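PDB 5O5C: putative decarboxylase involved in desferrioxamine biosynthesis from Erwinia amylovora, which probably acts as a pyridoxal phosphate-dependent lysine decarboxylase in the biosynthesis of the siderophore desferrioxamine. Local coordinates for residues B[201-213]-B[253-267]. Numbering follows the deposited sequence.
Sequences PHDAAKWRVFTSK and VQRCLQQGLIPVAVV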
loop_
_atom_site.group_PDB
_atom_site.type_symbol
_atom_site.label_atom_id
_atom_site.label_comp_id
_atom_site.label_asym_id
_atom_site.label_seq_id
_atom_site.Cartn_x
_atom_site.Cartn_y
_atom_site.Cartn_z
ATOM N N PRO B 201 20.659 1.704 -19.886
ATOM C CA PRO B 201 21.729 1.901 -20.832
ATOM C C PRO B 201 22.683 0.712 -20.837
ATOM O O PRO B 201 22.654 -0.179 -19.933
ATOM C CB PRO B 201 22.429 3.149 -20.294
ATOM C CG PRO B 201 22.332 2.972 -18.821
ATOM C CD PRO B 201 20.952 2.381 -18.615
ATOM N N HIS B 202 23.542 0.715 -21.847
ATOM C CA HIS B 202 24.400 -0.420 -22.131
ATOM C C HIS B 202 25.140 -0.892 -20.895
ATOM O O HIS B 202 25.146 -2.093 -20.613
ATOM C CB HIS B 202 25.340 -0.100 -23.314
ATOM C CG HIS B 202 24.695 -0.290 -24.667
ATOM N ND1 HIS B 202 25.416 -0.568 -25.814
ATOM C CD2 HIS B 202 23.393 -0.276 -25.043
ATOM C CE1 HIS B 202 24.588 -0.691 -26.836
ATOM N NE2 HIS B 202 23.355 -0.524 -26.394
ATOM N N ASP B 203 25.706 0.045 -20.123
ATOM C CA ASP B 203 26.553 -0.322 -19.007
ATOM C C ASP B 203 25.861 -0.558 -17.629
ATOM O O ASP B 203 26.565 -0.656 -16.644
ATOM C CB ASP B 203 27.732 0.675 -18.881
ATOM C CG ASP B 203 27.317 2.027 -18.341
ATOM O OD1 ASP B 203 26.148 2.431 -18.558
ATOM O OD2 ASP B 203 28.168 2.701 -17.714
ATOM N N ALA B 204 24.533 -0.709 -17.576
ATOM C CA ALA B 204 23.784 -1.048 -16.333
ATOM C C ALA B 204 24.168 -2.362 -15.651
ATOM O O ALA B 204 24.215 -2.486 -14.407
ATOM C CB ALA B 204 22.278 -1.013 -16.590
ATOM N N ALA B 205 24.477 -3.373 -16.434
ATOM C CA ALA B 205 24.876 -4.618 -15.819
ATOM C C ALA B 205 26.107 -4.453 -14.906
ATOM O O ALA B 205 26.373 -5.309 -14.091
ATOM C CB ALA B 205 25.098 -5.689 -16.859
ATOM N N LYS B 206 26.846 -3.348 -15.016
ATOM C CA LYS B 206 28.035 -3.177 -14.175
ATOM C C LYS B 206 27.730 -2.518 -12.838
ATOM O O LYS B 206 28.540 -2.621 -11.928
ATOM C CB LYS B 206 29.099 -2.395 -14.917
ATOM C CG LYS B 206 29.536 -3.002 -16.245
ATOM C CD LYS B 206 30.406 -1.997 -16.996
ATOM C CE LYS B 206 31.334 -2.633 -18.013
ATOM N NZ LYS B 206 32.141 -1.565 -18.690
ATOM N N TRP B 207 26.558 -1.872 -12.705
ATOM C CA TRP B 207 26.278 -1.036 -11.539
ATOM C C TRP B 207 26.192 -1.887 -10.289
ATOM O O TRP B 207 25.680 -2.977 -10.302
ATOM C CB TRP B 207 24.993 -0.199 -11.731
ATOM C CG TRP B 207 25.044 0.740 -12.911
ATOM C CD1 TRP B 207 26.154 1.116 -13.594
ATOM C CD2 TRP B 207 23.958 1.430 -13.512
ATOM N NE1 TRP B 207 25.829 1.944 -14.619
ATOM C CE2 TRP B 207 24.483 2.165 -14.595
ATOM C CE3 TRP B 207 22.582 1.490 -13.261
ATOM C CZ2 TRP B 207 23.691 2.945 -15.420
ATOM C CZ3 TRP B 207 21.796 2.264 -14.069
ATOM C CH2 TRP B 207 22.358 3.007 -15.140
ATOM N N ARG B 208 26.736 -1.387 -9.198
ATOM C CA ARG B 208 26.740 -2.135 -7.960
ATOM C C ARG B 208 26.248 -1.289 -6.820
ATOM O O ARG B 208 26.614 -0.140 -6.707
ATOM C CB ARG B 208 28.133 -2.715 -7.667
ATOM C CG ARG B 208 28.516 -3.857 -8.616
ATOM C CD ARG B 208 27.652 -5.109 -8.428
ATOM N NE ARG B 208 28.002 -6.224 -9.315
ATOM C CZ ARG B 208 27.556 -6.400 -10.566
ATOM N NH1 ARG B 208 26.744 -5.524 -11.160
ATOM N NH2 ARG B 208 27.946 -7.462 -11.246
ATOM N N VAL B 209 25.444 -1.912 -5.970
ATOM C CA VAL B 209 24.946 -1.328 -4.710
ATOM C C VAL B 209 25.537 -2.072 -3.528
ATOM O O VAL B 209 25.639 -3.279 -3.541
ATOM C CB VAL B 209 23.415 -1.388 -4.630
ATOM C CG1 VAL B 209 22.885 -0.975 -3.263
ATOM C CG2 VAL B 209 22.817 -0.532 -5.764
ATOM N N PHE B 210 25.903 -1.342 -2.489
ATOM C CA PHE B 210 26.536 -1.944 -1.323
ATOM C C PHE B 210 25.574 -1.880 -0.152
ATOM O O PHE B 210 25.006 -0.824 0.141
ATOM C CB PHE B 210 27.841 -1.236 -0.971
ATOM C CG PHE B 210 28.818 -1.205 -2.086
ATOM C CD1 PHE B 210 28.770 -0.188 -3.017
ATOM C CD2 PHE B 210 29.778 -2.194 -2.226
ATOM C CE1 PHE B 210 29.646 -0.159 -4.075
ATOM C CE2 PHE B 210 30.676 -2.158 -3.279
ATOM C CZ PHE B 210 30.614 -1.131 -4.206
ATOM N N THR B 211 25.422 -3.010 0.527
ATOM C CA THR B 211 24.648 -3.075 1.761
ATOM C C THR B 211 25.270 -4.027 2.725
ATOM O O THR B 211 26.002 -4.930 2.331
ATOM C CB THR B 211 23.214 -3.619 1.583
ATOM O OG1 THR B 211 23.229 -4.873 0.904
ATOM C CG2 THR B 211 22.406 -2.709 0.854
ATOM N N SER B 212 24.924 -3.852 3.990
ATOM C CA SER B 212 25.322 -4.791 5.036
ATOM C C SER B 212 24.645 -6.151 4.804
ATOM O O SER B 212 23.491 -6.229 4.386
ATOM C CB SER B 212 24.931 -4.230 6.420
ATOM O OG SER B 212 25.432 -5.023 7.476
ATOM N N LYS B 213 25.370 -7.229 5.061
ATOM C CA LYS B 213 24.769 -8.569 5.133
ATOM C C LYS B 213 23.554 -8.641 6.080
ATOM O O LYS B 213 22.731 -9.501 5.909
ATOM C CB LYS B 213 25.816 -9.596 5.604
ATOM C CG LYS B 213 26.901 -9.894 4.605
ATOM C CD LYS B 213 28.065 -10.672 5.232
ATOM C CE LYS B 213 28.974 -11.203 4.124
ATOM N NZ LYS B 213 30.074 -12.068 4.611
ATOM N N VAL B 253 34.282 -1.541 -2.455
ATOM C CA VAL B 253 34.209 -0.545 -3.504
ATOM C C VAL B 253 35.432 -0.636 -4.430
ATOM O O VAL B 253 35.278 -0.515 -5.650
ATOM C CB VAL B 253 34.049 0.874 -2.922
ATOM C CG1 VAL B 253 34.266 1.937 -3.985
ATOM C CG2 VAL B 253 32.667 1.039 -2.293
ATOM N N GLN B 254 36.617 -0.859 -3.834
ATOM C CA GLN B 254 37.895 -0.970 -4.549
ATOM C C GLN B 254 38.024 -2.284 -5.341
ATOM O O GLN B 254 38.560 -2.277 -6.464
ATOM C CB GLN B 254 39.088 -0.896 -3.574
ATOM C CG GLN B 254 39.202 0.342 -2.696
ATOM C CD GLN B 254 39.149 1.639 -3.467
ATOM O OE1 GLN B 254 39.936 1.852 -4.386
ATOM N NE2 GLN B 254 38.216 2.520 -3.094
ATOM N N ARG B 255 37.574 -3.402 -4.764
ATOM C CA ARG B 255 37.512 -4.676 -5.523
ATOM C C ARG B 255 36.565 -4.554 -6.694
ATOM O O ARG B 255 36.808 -5.094 -7.765
ATOM C CB ARG B 255 37.056 -5.856 -4.670
ATOM C CG ARG B 255 38.195 -6.649 -4.064
ATOM C CD ARG B 255 37.703 -7.578 -2.958
ATOM N NE ARG B 255 38.716 -7.814 -1.926
ATOM C CZ ARG B 255 38.552 -8.602 -0.859
ATOM N NH1 ARG B 255 37.408 -9.260 -0.651
ATOM N NH2 ARG B 255 39.550 -8.742 0.007
ATOM N N CYS B 256 35.458 -3.859 -6.454
ATOM C CA CYS B 256 34.483 -3.597 -7.490
ATOM C C CYS B 256 35.114 -2.736 -8.603
ATOM O O CYS B 256 34.951 -3.031 -9.800
ATOM C CB CYS B 256 33.235 -2.981 -6.839
ATOM S SG CYS B 256 32.077 -2.146 -7.908
ATOM N N LEU B 257 35.893 -1.728 -8.224
ATOM C CA LEU B 257 36.557 -0.871 -9.232
ATOM C C LEU B 257 37.681 -1.586 -10.020
ATOM O O LEU B 257 38.005 -1.161 -11.139
ATOM C CB LEU B 257 37.105 0.419 -8.617
ATOM C CG LEU B 257 36.156 1.568 -8.201
ATOM C CD1 LEU B 257 36.953 2.594 -7.414
ATOM C CD2 LEU B 257 35.420 2.235 -9.372
ATOM N N GLN B 258 38.260 -2.645 -9.448
ATOM C CA GLN B 258 39.297 -3.430 -10.128
ATOM C C GLN B 258 38.692 -4.532 -11.011
ATOM O O GLN B 258 39.390 -5.147 -11.786
ATOM C CB GLN B 258 40.290 -4.034 -9.122
ATOM C CG GLN B 258 40.996 -3.022 -8.208
ATOM C CD GLN B 258 42.288 -2.427 -8.760
ATOM O OE1 GLN B 258 42.523 -1.217 -8.644
ATOM N NE2 GLN B 258 43.152 -3.274 -9.325
ATOM N N GLN B 259 37.399 -4.800 -10.879
ATOM C CA GLN B 259 36.713 -5.708 -11.791
ATOM C C GLN B 259 36.126 -4.950 -13.020
ATOM O O GLN B 259 35.545 -5.561 -13.905
ATOM C CB GLN B 259 35.642 -6.486 -11.006
ATOM C CG GLN B 259 36.239 -7.424 -9.966
ATOM C CD GLN B 259 35.268 -7.942 -8.885
ATOM O OE1 GLN B 259 34.189 -7.382 -8.633
ATOM N NE2 GLN B 259 35.676 -9.016 -8.223
ATOM N N GLY B 260 36.290 -3.626 -13.075
ATOM C CA GLY B 260 35.612 -2.770 -14.067
ATOM C C GLY B 260 34.159 -2.417 -13.755
ATOM O O GLY B 260 33.461 -1.829 -14.597
ATOM N N LEU B 261 33.699 -2.803 -12.566
ATOM C CA LEU B 261 32.328 -2.585 -12.125
ATOM C C LEU B 261 32.227 -1.171 -11.527
ATOM O O LEU B 261 33.242 -0.533 -11.144
ATOM C CB LEU B 261 31.932 -3.643 -11.097
ATOM C CG LEU B 261 32.104 -5.125 -11.423
ATOM C CD1 LEU B 261 31.914 -5.913 -10.157
ATOM C CD2 LEU B 261 31.127 -5.586 -12.504
ATOM N N ILE B 262 30.993 -0.683 -11.449
ATOM C CA ILE B 262 30.732 0.726 -11.218
ATOM C C ILE B 262 29.951 0.861 -9.897
ATOM O O ILE B 262 28.833 0.386 -9.809
ATOM C CB ILE B 262 29.956 1.342 -12.409
ATOM C CG1 ILE B 262 30.785 1.260 -13.702
ATOM C CG2 ILE B 262 29.605 2.783 -12.119
ATOM C CD1 ILE B 262 30.091 1.804 -14.945
ATOM N N PRO B 263 30.541 1.498 -8.875
ATOM C CA PRO B 263 29.802 1.660 -7.634
ATOM C C PRO B 263 28.848 2.822 -7.773
ATOM O O PRO B 263 29.236 3.918 -8.197
ATOM C CB PRO B 263 30.891 1.938 -6.586
ATOM C CG PRO B 263 32.124 2.277 -7.366
ATOM C CD PRO B 263 31.857 2.138 -8.815
ATOM N N VAL B 264 27.600 2.564 -7.417
ATOM C CA VAL B 264 26.493 3.492 -7.677
ATOM C C VAL B 264 25.812 3.954 -6.372
ATOM O O VAL B 264 25.347 5.110 -6.265
ATOM C CB VAL B 264 25.532 2.784 -8.695
ATOM C CG1 VAL B 264 24.190 3.450 -8.823
ATOM C CG2 VAL B 264 26.193 2.711 -10.053
ATOM N N ALA B 265 25.729 3.062 -5.386
ATOM C CA ALA B 265 25.043 3.356 -4.154
ATOM C C ALA B 265 25.386 2.466 -2.968
ATOM O O ALA B 265 25.722 1.238 -3.087
ATOM C CB ALA B 265 23.542 3.336 -4.409
ATOM N N VAL B 266 25.218 3.073 -1.810
ATOM C CA VAL B 266 25.292 2.389 -0.536
ATOM C C VAL B 266 23.977 2.473 0.278
ATOM O O VAL B 266 23.463 3.540 0.544
ATOM C CB VAL B 266 26.427 2.940 0.365
ATOM C CG1 VAL B 266 26.486 2.128 1.642
ATOM C CG2 VAL B 266 27.779 2.874 -0.333
ATOM N N VAL B 267 23.467 1.326 0.710
ATOM C CA VAL B 267 22.412 1.326 1.693
ATOM C C VAL B 267 22.993 1.139 3.066
ATOM O O VAL B 267 23.602 0.102 3.358
ATOM C CB VAL B 267 21.331 0.282 1.411
ATOM C CG1 VAL B 267 20.353 0.195 2.572
ATOM C CG2 VAL B 267 20.652 0.585 0.092
HETATM O O HOH W 1 23.012 -1.718 5.350
#
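F210 N donates to A265 O at 2.7 Å, and F210 O accepts from V267 N at the same distance. Two further bonds hold R208, its N to I262 O and its O to V264 N, and I262 N reaches K206 O at the start of the strand. Between R208 and V209 the register slips by one residue: R208 pairs with P263, but V209 already pairs with A265, so V264 is the extra residue of a parallel beta bulge. Its CG2 lodges against W207 CB at 3.6 Å.

On the face shared by R208, F210, P263 and V266, the end of helix 246-258 packs against the sheet. V253 CG2 sits over one face of the F210 ring, offset toward the rim and 3.8 Å from its centroid, a CH-pi contact. P263 CB meets the same ring at its edge, 3.5 Å from CE1. C256 SG lies obliquely to that ring and touches R208 CB and CG. R208 bends at chi2 (-67°), and its NH1 bonds to both A205 O and W207 O while L261 CD2 rests over one guanidinium face.

Where the strands diverge, a water bridges S212 N and V267 O. Strand 233-236 flanks 207-212 on its other edge, and helix 246-258 leads through G260, with positive phi, into strand 262-269. The side chain of V267 lies about 8 Å from the bound pyridoxal phosphate. Strands 207-212 and 262-269 are parallel neighbours in the seven-stranded mixed sheet of the large domain of fold-type I PLP enzymes.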